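Local coordinates for protein soluble lytic murein transglycosylase (Escherichia coli, PDB 1QSA) that probably cleaves the glycosidic bonds between N-acetylmuramic acid and N-acetylglucosamine in peptidoglycan, leaving a 1,6-anhydro bond in the N-acetylmuramic acid residue, at residues P99-T102 with E103-C106; Y108-A111 with K112-T115; P136-C139 with D140-F143. All coordinates share one frame; numbering follows the deposited sequence.

Contact 1 of 3, residues P99-T102 with E103-C106; sequences PGTT and EAQC
Gln105 folds its side chain back over the loop that leads into helix 102-114, its CG lying against the carbonyl oxygens of Pro99 and Thr101. CG stands anti to the carbonyl carbon (chi1 -70°) and the chain runs on extended, which carries the amide to Pro99. There NE2 gives a hydrogen bond of 3.0 Å to Pro99 O; the acceptor lies in the amide plane. On the other branch, Gln105 OE1 accepts from a water at 2.7 Å that also bonds to Thr102 OG1, so both ends of the amide have partners, which is consistent with a single orientation of the group. Thr101 is the N-cap of the helix. Its OG1, tucked between the backbone N and the carbonyl carbon (chi1 67°), accepts from Ala104 N at 3.1 Å, and the same oxygen comes within 3.2 Å of Ala104 CB. Helical backbone bonds follow at once, Gln105 N to Thr101 O (2.9 Å) and Cys106 N to Thr102 O (2.9 Å). The Pro99 ring packs over Ala104, CG to CB 3.5 Å, and both side chains rest on Ser76 of helix 69-84, whose OG also accepts from Thr101 N. The helix start is held in two ways: the threonine hydroxyl caps the first turn, answering a backbone N-H for which the helix supplies no i-4 carbonyl partner, and the glutamine amide binds the preceding loop to it.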
ATOM      1  N   PRO A  99      19.516  10.310  14.019  1.00 15.13           N
ATOM      2  CA  PRO A  99      19.381  10.214  12.561  1.00 15.07           C
ATOM      3  C   PRO A  99      18.019   9.726  12.077  1.00 15.79           C
ATOM      4  O   PRO A  99      17.166   9.340  12.874  1.00 16.04           O
ATOM      5  CB  PRO A  99      20.525   9.272  12.155  1.00 15.17           C
ATOM      6  CG  PRO A  99      20.743   8.436  13.366  1.00 12.89           C
ATOM      7  CD  PRO A  99      20.525   9.361  14.529  1.00 14.54           C
ATOM      8  N   GLY A 100      17.850   9.703  10.759  1.00 16.87           N
ATOM      9  CA  GLY A 100      16.577   9.326  10.168  1.00 16.57           C
ATOM     10  C   GLY A 100      16.153   7.876  10.071  1.00 17.96           C
ATOM     11  O   GLY A 100      14.977   7.570  10.276  1.00 20.12           O
ATOM     12  N   THR A 101      17.069   6.979   9.734  1.00 15.67           N
ATOM     13  CA  THR A 101      16.691   5.574   9.581  1.00 14.21           C
ATOM     14  C   THR A 101      16.815   4.801  10.871  1.00 14.08           C
ATOM     15  O   THR A 101      17.582   5.177  11.757  1.00 12.96           O
ATOM     16  CB  THR A 101      17.540   4.872   8.513  1.00 14.50           C
ATOM     17  OG1 THR A 101      18.901   4.782   8.956  1.00 15.02           O
ATOM     18  CG2 THR A 101      17.496   5.662   7.211  1.00 16.05           C
ATOM     19  N   THR A 102      16.087   3.694  10.962  1.00 12.98           N
ATOM     20  CA  THR A 102      16.148   2.869  12.155  1.00 11.43           C
ATOM     21  C   THR A 102      17.547   2.326  12.374  1.00 11.34           C
ATOM     22  O   THR A 102      18.058   2.389  13.500  1.00 11.12           O
ATOM     23  CB  THR A 102      15.163   1.696  12.083  1.00 13.80           C
ATOM     24  OG1 THR A 102      13.855   2.216  11.838  1.00 13.95           O
ATOM     25  CG2 THR A 102      15.149   0.946  13.401  1.00 12.56           C
ATOM     26  N   GLU A 103      18.193   1.865  11.303  1.00 12.11           N
ATOM     27  CA  GLU A 103      19.548   1.315  11.408  1.00 10.86           C
ATOM     28  C   GLU A 103      20.517   2.369  11.947  1.00 11.65           C
ATOM     29  O   GLU A 103      21.279   2.098  12.880  1.00 11.18           O
ATOM     30  CB  GLU A 103      20.044   0.773  10.068  1.00 11.04           C
ATOM     31  CG  GLU A 103      21.402   0.093  10.177  1.00 12.47           C
ATOM     32  CD  GLU A 103      21.917  -0.434   8.848  1.00 15.22           C
ATOM     33  OE1 GLU A 103      21.184  -0.377   7.831  1.00 16.38           O
ATOM     34  OE2 GLU A 103      23.075  -0.899   8.817  1.00 17.38           O
ATOM     35  N   ALA A 104      20.436   3.588  11.408  1.00 10.86           N
ATOM     36  CA  ALA A 104      21.292   4.687  11.877  1.00 10.66           C
ATOM     37  C   ALA A 104      20.971   5.033  13.340  1.00  9.79           C
ATOM     38  O   ALA A 104      21.876   5.375  14.107  1.00 11.96           O
ATOM     39  CB  ALA A 104      21.128   5.929  10.984  1.00 11.58           C
ATOM     40  N   GLN A 105      19.702   4.932  13.739  1.00  9.36           N
ATOM     41  CA  GLN A 105      19.317   5.233  15.124  1.00 10.81           C
ATOM     42  C   GLN A 105      19.917   4.199  16.075  1.00 10.86           C
ATOM     43  O   GLN A 105      20.386   4.551  17.163  1.00 11.67           O
ATOM     44  CB  GLN A 105      17.798   5.286  15.258  1.00 10.82           C
ATOM     45  CG  GLN A 105      17.196   6.510  14.560  1.00 12.20           C
ATOM     46  CD  GLN A 105      15.691   6.413  14.404  1.00 15.17           C
ATOM     47  OE1 GLN A 105      15.057   5.492  14.924  1.00 16.56           O
ATOM     48  NE2 GLN A 105      15.108   7.380  13.702  1.00 16.18           N
ATOM     49  N   CYS A 106      19.908   2.932  15.656  1.00 11.85           N
ATOM     50  CA  CYS A 106      20.496   1.854  16.454  1.00 11.68           C
ATOM     51  C   CYS A 106      21.969   2.189  16.702  1.00 11.19           C
ATOM     52  O   CYS A 106      22.477   2.070  17.814  1.00 11.02           O
ATOM     53  CB  CYS A 106      20.445   0.526  15.707  1.00 12.66           C
ATOM     54  SG  CYS A 106      18.786  -0.146  15.357  1.00 20.88           S
TER
HETATM   55  O   HOH W   1      13.088   3.978  13.809  1.00 19.94           O

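Contact 2 of 3, residues Y108-A111 with K112-T115; sequences YYYA and KWNT. With SO4 (sulfate ion), chain F.
The side-chain amide of Asn114 lies over one face of the Tyr110 ring, ND2 only 3.0 Å from CE2, at the C-terminal end of helix 102-114 in the alpha-superhelix of this enzyme. Ring and amide planes are 73° apart. ND2 also donates to Tyr110 O at 3.3 Å, from well above the carbonyl plane, while Asn114 N makes the regular helical bond to that oxygen; one carbonyl thus takes two donors from the same residue. A water joins Asn114 OD1 to Tyr110 OH. With CG anti to the backbone N in both residues, Tyr110 and Trp113 run side by side, their rings inclined at 37° and CE1 of Tyr110 3.8 Å from CE3 of Trp113. The edge of the indole bears a sulfate ion, probably from the crystallisation liquor: Trp113 NE1 donates to its O2 at 2.8 Å, and Ser118 OG holds the ion as well. On another side of the helix the Lys112 chain bends at chi2 and lies beside Tyr108, CE 3.5 Å from OH. Their polar ends have other partners: Lys112 NZ forms a salt bridge with Glu120, and Tyr108 OH is hydrogen-bonded to Pro96 O. Where the helix stops, Thr115 leaves helical angles and its OG1 donates to Ala111 O at 2.8 Å, beside a weak bond from Thr115 N to the same oxygen.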
ATOM      1  N   TYR A 108      23.409   5.196  16.471  1.00 10.78           N
ATOM      2  CA  TYR A 108      23.497   6.458  17.205  1.00 10.55           C
ATOM      3  C   TYR A 108      23.433   6.181  18.709  1.00 11.12           C
ATOM      4  O   TYR A 108      24.250   6.700  19.486  1.00 11.61           O
ATOM      5  CB  TYR A 108      22.337   7.365  16.783  1.00 11.35           C
ATOM      6  CG  TYR A 108      22.192   8.652  17.572  1.00 10.97           C
ATOM      7  CD1 TYR A 108      22.913   9.801  17.212  1.00 11.70           C
ATOM      8  CD2 TYR A 108      21.304   8.743  18.651  1.00 12.47           C
ATOM      9  CE1 TYR A 108      22.747  11.009  17.901  1.00 12.11           C
ATOM     10  CE2 TYR A 108      21.131   9.952  19.351  1.00 13.09           C
ATOM     11  CZ  TYR A 108      21.852  11.079  18.965  1.00 12.36           C
ATOM     12  OH  TYR A 108      21.642  12.276  19.624  1.00 13.57           O
ATOM     13  N   TYR A 109      22.454   5.377  19.130  1.00 10.24           N
ATOM     14  CA  TYR A 109      22.342   5.057  20.552  1.00 11.34           C
ATOM     15  C   TYR A 109      23.469   4.182  21.066  1.00 11.38           C
ATOM     16  O   TYR A 109      23.899   4.352  22.202  1.00 12.09           O
ATOM     17  CB  TYR A 109      20.957   4.517  20.885  1.00 11.78           C
ATOM     18  CG  TYR A 109      19.950   5.626  20.771  1.00 12.40           C
ATOM     19  CD1 TYR A 109      20.011   6.722  21.640  1.00 15.41           C
ATOM     20  CD2 TYR A 109      18.987   5.630  19.766  1.00 14.83           C
ATOM     21  CE1 TYR A 109      19.146   7.784  21.511  1.00 14.56           C
ATOM     22  CE2 TYR A 109      18.107   6.709  19.623  1.00 17.44           C
ATOM     23  CZ  TYR A 109      18.197   7.775  20.505  1.00 18.67           C
ATOM     24  OH  TYR A 109      17.332   8.834  20.399  1.00 21.46           O
ATOM     25  N   TYR A 110      24.005   3.299  20.224  1.00 11.62           N
ATOM     26  CA  TYR A 110      25.139   2.480  20.660  1.00 11.69           C
ATOM     27  C   TYR A 110      26.345   3.433  20.816  1.00 12.71           C
ATOM     28  O   TYR A 110      27.149   3.287  21.743  1.00 13.70           O
ATOM     29  CB  TYR A 110      25.454   1.379  19.648  1.00 13.44           C
ATOM     30  CG  TYR A 110      26.483   0.385  20.132  1.00 13.83           C
ATOM     31  CD1 TYR A 110      26.177  -0.539  21.140  1.00 14.50           C
ATOM     32  CD2 TYR A 110      27.755   0.344  19.567  1.00 17.33           C
ATOM     33  CE1 TYR A 110      27.111  -1.479  21.564  1.00 15.93           C
ATOM     34  CE2 TYR A 110      28.701  -0.595  19.984  1.00 17.20           C
ATOM     35  CZ  TYR A 110      28.371  -1.503  20.981  1.00 18.47           C
ATOM     36  OH  TYR A 110      29.311  -2.439  21.377  1.00 20.06           O
ATOM     37  N   ALA A 111      26.447   4.435  19.935  1.00 11.29           N
ATOM     38  CA  ALA A 111      27.537   5.421  20.040  1.00 12.06           C
ATOM     39  C   ALA A 111      27.402   6.199  21.357  1.00 11.77           C
ATOM     40  O   ALA A 111      28.409   6.548  21.982  1.00 12.30           O
ATOM     41  CB  ALA A 111      27.517   6.384  18.858  1.00 12.04           C
ATOM     42  N   LYS A 112      26.165   6.505  21.749  1.00 11.16           N
ATOM     43  CA  LYS A 112      25.903   7.213  23.010  1.00 11.90           C
ATOM     44  C   LYS A 112      26.416   6.369  24.183  1.00 12.78           C
ATOM     45  O   LYS A 112      27.102   6.888  25.056  1.00 13.08           O
ATOM     46  CB  LYS A 112      24.404   7.506  23.153  1.00 12.21           C
ATOM     47  CG  LYS A 112      23.917   8.672  22.295  1.00 12.44           C
ATOM     48  CD  LYS A 112      24.312  10.012  22.905  1.00 11.54           C
ATOM     49  CE  LYS A 112      23.861  11.194  22.049  1.00 14.42           C
ATOM     50  NZ  LYS A 112      24.006  12.489  22.789  1.00 13.63           N
ATOM     51  N   TRP A 113      26.125   5.068  24.182  1.00 12.29           N
ATOM     52  CA  TRP A 113      26.611   4.194  25.255  1.00 14.03           C
ATOM     53  C   TRP A 113      28.146   4.173  25.303  1.00 15.45           C
ATOM     54  O   TRP A 113      28.756   4.256  26.384  1.00 13.43           O
ATOM     55  CB  TRP A 113      26.095   2.763  25.060  1.00 13.40           C
ATOM     56  CG  TRP A 113      26.709   1.788  26.018  1.00 15.51           C
ATOM     57  CD1 TRP A 113      26.449   1.674  27.361  1.00 17.15           C
ATOM     58  CD2 TRP A 113      27.705   0.807  25.715  1.00 16.99           C
ATOM     59  NE1 TRP A 113      27.229   0.677  27.903  1.00 17.01           N
ATOM     60  CE2 TRP A 113      28.005   0.129  26.917  1.00 16.93           C
ATOM     61  CE3 TRP A 113      28.375   0.435  24.544  1.00 16.08           C
ATOM     62  CZ2 TRP A 113      28.952  -0.910  26.979  1.00 19.47           C
ATOM     63  CZ3 TRP A 113      29.320  -0.595  24.601  1.00 18.33           C
ATOM     64  CH2 TRP A 113      29.597  -1.255  25.814  1.00 20.96           C
ATOM     65  N   ASN A 114      28.763   4.047  24.128  1.00 14.49           N
ATOM     66  CA  ASN A 114      30.222   3.996  24.014  1.00 14.71           C
ATOM     67  C   ASN A 114      30.927   5.261  24.460  1.00 15.28           C
ATOM     68  O   ASN A 114      32.125   5.236  24.744  1.00 17.61           O
ATOM     69  CB  ASN A 114      30.631   3.693  22.574  1.00 13.91           C
ATOM     70  CG  ASN A 114      30.854   2.220  22.334  1.00 19.06           C
ATOM     71  OD1 ASN A 114      31.862   1.656  22.759  1.00 22.37           O
ATOM     72  ND2 ASN A 114      29.921   1.587  21.633  1.00 20.54           N
ATOM     73  N   THR A 115      30.201   6.372  24.467  1.00 13.19           N
ATOM     74  CA  THR A 115      30.768   7.660  24.849  1.00 12.60           C
ATOM     75  C   THR A 115      30.236   8.155  26.194  1.00 12.76           C
ATOM     76  O   THR A 115      30.165   9.372  26.451  1.00 12.93           O
ATOM     77  CB  THR A 115      30.550   8.727  23.752  1.00 13.89           C
ATOM     78  OG1 THR A 115      29.154   8.846  23.472  1.00 14.65           O
ATOM     79  CG2 THR A 115      31.312   8.349  22.460  1.00 13.77           C
TER
HETATM   80  S   SO4 F 705      26.794   0.874  31.987  1.00 38.60           S
HETATM   81  O1  SO4 F 705      26.184  -0.090  32.929  1.00 39.53           O
HETATM   82  O2  SO4 F 705      26.724   0.292  30.628  1.00 37.89           O
HETATM   83  O3  SO4 F 705      26.067   2.159  32.057  1.00 38.07           O
HETATM   84  O4  SO4 F 705      28.207   1.093  32.351  1.00 37.95           O
HETATM   85  O   HOH W   2      21.283  14.284  22.306  1.00 41.20           O
HETATM   86  O   HOH W   3      31.880  -1.074  21.704  1.00 26.70           O

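Contact 3 of 3, residues P136-C139 with D140-F143; sequences PNAC and DKLF
Polar contacts dominate where Asn137 meets Asp140, at the start of helix 138-148. Asp140 N donates to Asn137 O at 3.0 Å from well above the carbonyl plane. Asn137 ND2 reaches Asp140 OD2 at 2.9 Å, but the N-H points poorly (117°), so this bond is weak; amide and carboxylate are nearly perpendicular. Lys141 curls back on the turn before it: CG sits between the backbone N and the carbonyl carbon (chi1 59°), and a bend at chi4 brings NZ round to donate a hydrogen bond of 2.9 Å to Ala138 O, in the carbonyl plane and on a lone pair. NZ is also hydrogen-bonded to Asn107 OD1, and the lysine makes a cation-pi contact with Tyr110. Asn137 O and Lys141 N are 4.5 Å apart, and a water bridges them, donating to the oxygen and accepting from the N-H.

Aromatic and apolar contacts gather round Cys139. Its CB lies over the face of the Phe143 ring, 4.0 Å from the centroid, in a CH-pi contact, while SG, bonded to Cys106 of helix 102-114, approaches the ring obliquely as a sulfur-aromatic partner. Cys139 O, 3.3 Å above the ring plane toward its rim, receives Phe143 N in the first i+4 bond here, nearly straight at 2.8 Å. The Phe143 ring meets Trp129 edge-to-face.

The opening turn is held by i+3 backbone bonds (Cys139 N to Pro136 O, Asp140 N to Asn137 O), water and Lys141 NZ replace direct i+4 bonds to Asn137 O and Ala138 O, and the Phe143 ring packs beside the disulfide.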
ATOM      1  N   PRO A 136      16.785  -3.717  12.625  1.00 12.20           N
ATOM      2  CA  PRO A 136      18.086  -3.938  11.979  1.00 11.39           C
ATOM      3  C   PRO A 136      19.067  -4.726  12.852  1.00 12.02           C
ATOM      4  O   PRO A 136      19.045  -4.623  14.082  1.00 12.85           O
ATOM      5  CB  PRO A 136      18.600  -2.509  11.720  1.00 12.37           C
ATOM      6  CG  PRO A 136      17.338  -1.732  11.483  1.00 11.48           C
ATOM      7  CD  PRO A 136      16.395  -2.297  12.560  1.00 12.74           C
ATOM      8  N   ASN A 137      19.936  -5.494  12.196  1.00 11.64           N
ATOM      9  CA  ASN A 137      20.952  -6.287  12.888  1.00 11.56           C
ATOM     10  C   ASN A 137      21.812  -5.350  13.744  1.00 12.32           C
ATOM     11  O   ASN A 137      22.303  -5.750  14.799  1.00 11.98           O
ATOM     12  CB  ASN A 137      21.808  -7.057  11.869  1.00 14.07           C
ATOM     13  CG  ASN A 137      22.907  -7.885  12.521  1.00 16.56           C
ATOM     14  OD1 ASN A 137      24.076  -7.694  12.228  1.00 22.75           O
ATOM     15  ND2 ASN A 137      22.534  -8.809  13.403  1.00 19.35           N
ATOM     16  N   ALA A 138      21.936  -4.091  13.313  1.00 12.00           N
ATOM     17  CA  ALA A 138      22.713  -3.077  14.044  1.00 13.25           C
ATOM     18  C   ALA A 138      22.211  -2.852  15.481  1.00 11.58           C
ATOM     19  O   ALA A 138      22.966  -2.421  16.352  1.00 13.20           O
ATOM     20  CB  ALA A 138      22.700  -1.748  13.278  1.00 13.14           C
ATOM     21  N   CYS A 139      20.921  -3.088  15.714  1.00 11.12           N
ATOM     22  CA  CYS A 139      20.351  -2.902  17.045  1.00 12.22           C
ATOM     23  C   CYS A 139      20.692  -4.016  18.018  1.00 12.73           C
ATOM     24  O   CYS A 139      20.569  -3.831  19.234  1.00 12.25           O
ATOM     25  CB  CYS A 139      18.819  -2.732  16.971  1.00 13.42           C
ATOM     26  SG  CYS A 139      18.248  -0.997  17.130  1.00 21.78           S
ATOM     27  N   ASP A 140      21.128  -5.165  17.505  1.00 12.85           N
ATOM     28  CA  ASP A 140      21.442  -6.285  18.394  1.00 13.40           C
ATOM     29  C   ASP A 140      22.479  -5.939  19.463  1.00 13.62           C
ATOM     30  O   ASP A 140      22.263  -6.209  20.656  1.00 13.98           O
ATOM     31  CB  ASP A 140      21.859  -7.518  17.585  1.00 14.45           C
ATOM     32  CG  ASP A 140      20.702  -8.092  16.758  1.00 18.52           C
ATOM     33  OD1 ASP A 140      19.520  -7.785  17.052  1.00 17.34           O
ATOM     34  OD2 ASP A 140      20.975  -8.865  15.822  1.00 20.78           O
ATOM     35  N   LYS A 141      23.568  -5.291  19.060  1.00 12.41           N
ATOM     36  CA  LYS A 141      24.610  -4.914  20.022  1.00 11.17           C
ATOM     37  C   LYS A 141      24.076  -3.913  21.070  1.00 12.89           C
ATOM     38  O   LYS A 141      24.475  -3.944  22.242  1.00 12.76           O
ATOM     39  CB  LYS A 141      25.840  -4.354  19.289  1.00 11.11           C
ATOM     40  CG  LYS A 141      25.573  -3.125  18.407  1.00 11.29           C
ATOM     41  CD  LYS A 141      26.859  -2.729  17.653  1.00 13.76           C
ATOM     42  CE  LYS A 141      26.649  -1.498  16.778  1.00 14.34           C
ATOM     43  NZ  LYS A 141      25.687  -1.779  15.672  1.00 15.27           N
ATOM     44  N   LEU A 142      23.156  -3.053  20.644  1.00 12.64           N
ATOM     45  CA  LEU A 142      22.547  -2.057  21.522  1.00 12.90           C
ATOM     46  C   LEU A 142      21.620  -2.726  22.540  1.00 13.06           C
ATOM     47  O   LEU A 142      21.676  -2.412  23.724  1.00 12.24           O
ATOM     48  CB  LEU A 142      21.757  -1.014  20.713  1.00 12.50           C
ATOM     49  CG  LEU A 142      20.963   0.011  21.543  1.00 11.43           C
ATOM     50  CD1 LEU A 142      21.883   0.902  22.412  1.00 11.95           C
ATOM     51  CD2 LEU A 142      20.108   0.864  20.603  1.00 10.70           C
ATOM     52  N   PHE A 143      20.765  -3.637  22.067  1.00 12.13           N
ATOM     53  CA  PHE A 143      19.847  -4.340  22.951  1.00 12.98           C
ATOM     54  C   PHE A 143      20.639  -5.197  23.940  1.00 13.62           C
ATOM     55  O   PHE A 143      20.224  -5.375  25.080  1.00 15.24           O
ATOM     56  CB  PHE A 143      18.877  -5.224  22.142  1.00 12.54           C
ATOM     57  CG  PHE A 143      17.937  -4.456  21.252  1.00 11.04           C
ATOM     58  CD1 PHE A 143      17.556  -3.150  21.567  1.00 11.45           C
ATOM     59  CD2 PHE A 143      17.406  -5.054  20.100  1.00 11.91           C
ATOM     60  CE1 PHE A 143      16.658  -2.442  20.757  1.00 12.57           C
ATOM     61  CE2 PHE A 143      16.508  -4.363  19.282  1.00 11.39           C
ATOM     62  CZ  PHE A 143      16.129  -3.059  19.605  1.00 11.62           C
TER
HETATM   63  O   HOH W   4      17.563  -5.945  16.169  1.00 13.02           O
HETATM   64  O   HOH W   5      24.561  -5.440  16.308  1.00 13.64           O

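Overall arrangement
The three contacts lie close together in the N-terminal part of the alpha-superhelix, their centres about 11 to 12 Å apart, and follow one another along the chain. Contacts 1 and 2 form the beginning and the end of helix 102-114; contact 3 begins helix 138-148. The disulfide between Cys106 and Cys139 fastens contact 1 to contact 3, with Pro136 packing on Thr102 beside it. Farther along, Tyr109 and Tyr110 of contact 2 lie against Leu142 and Lys141 of contact 3. Helix 118-129 touches all three. Two helices that are not consecutive in the chain are thus joined covalently near their N-termini and by packing beyond, away from the predicted active-site glutamate, Glu478.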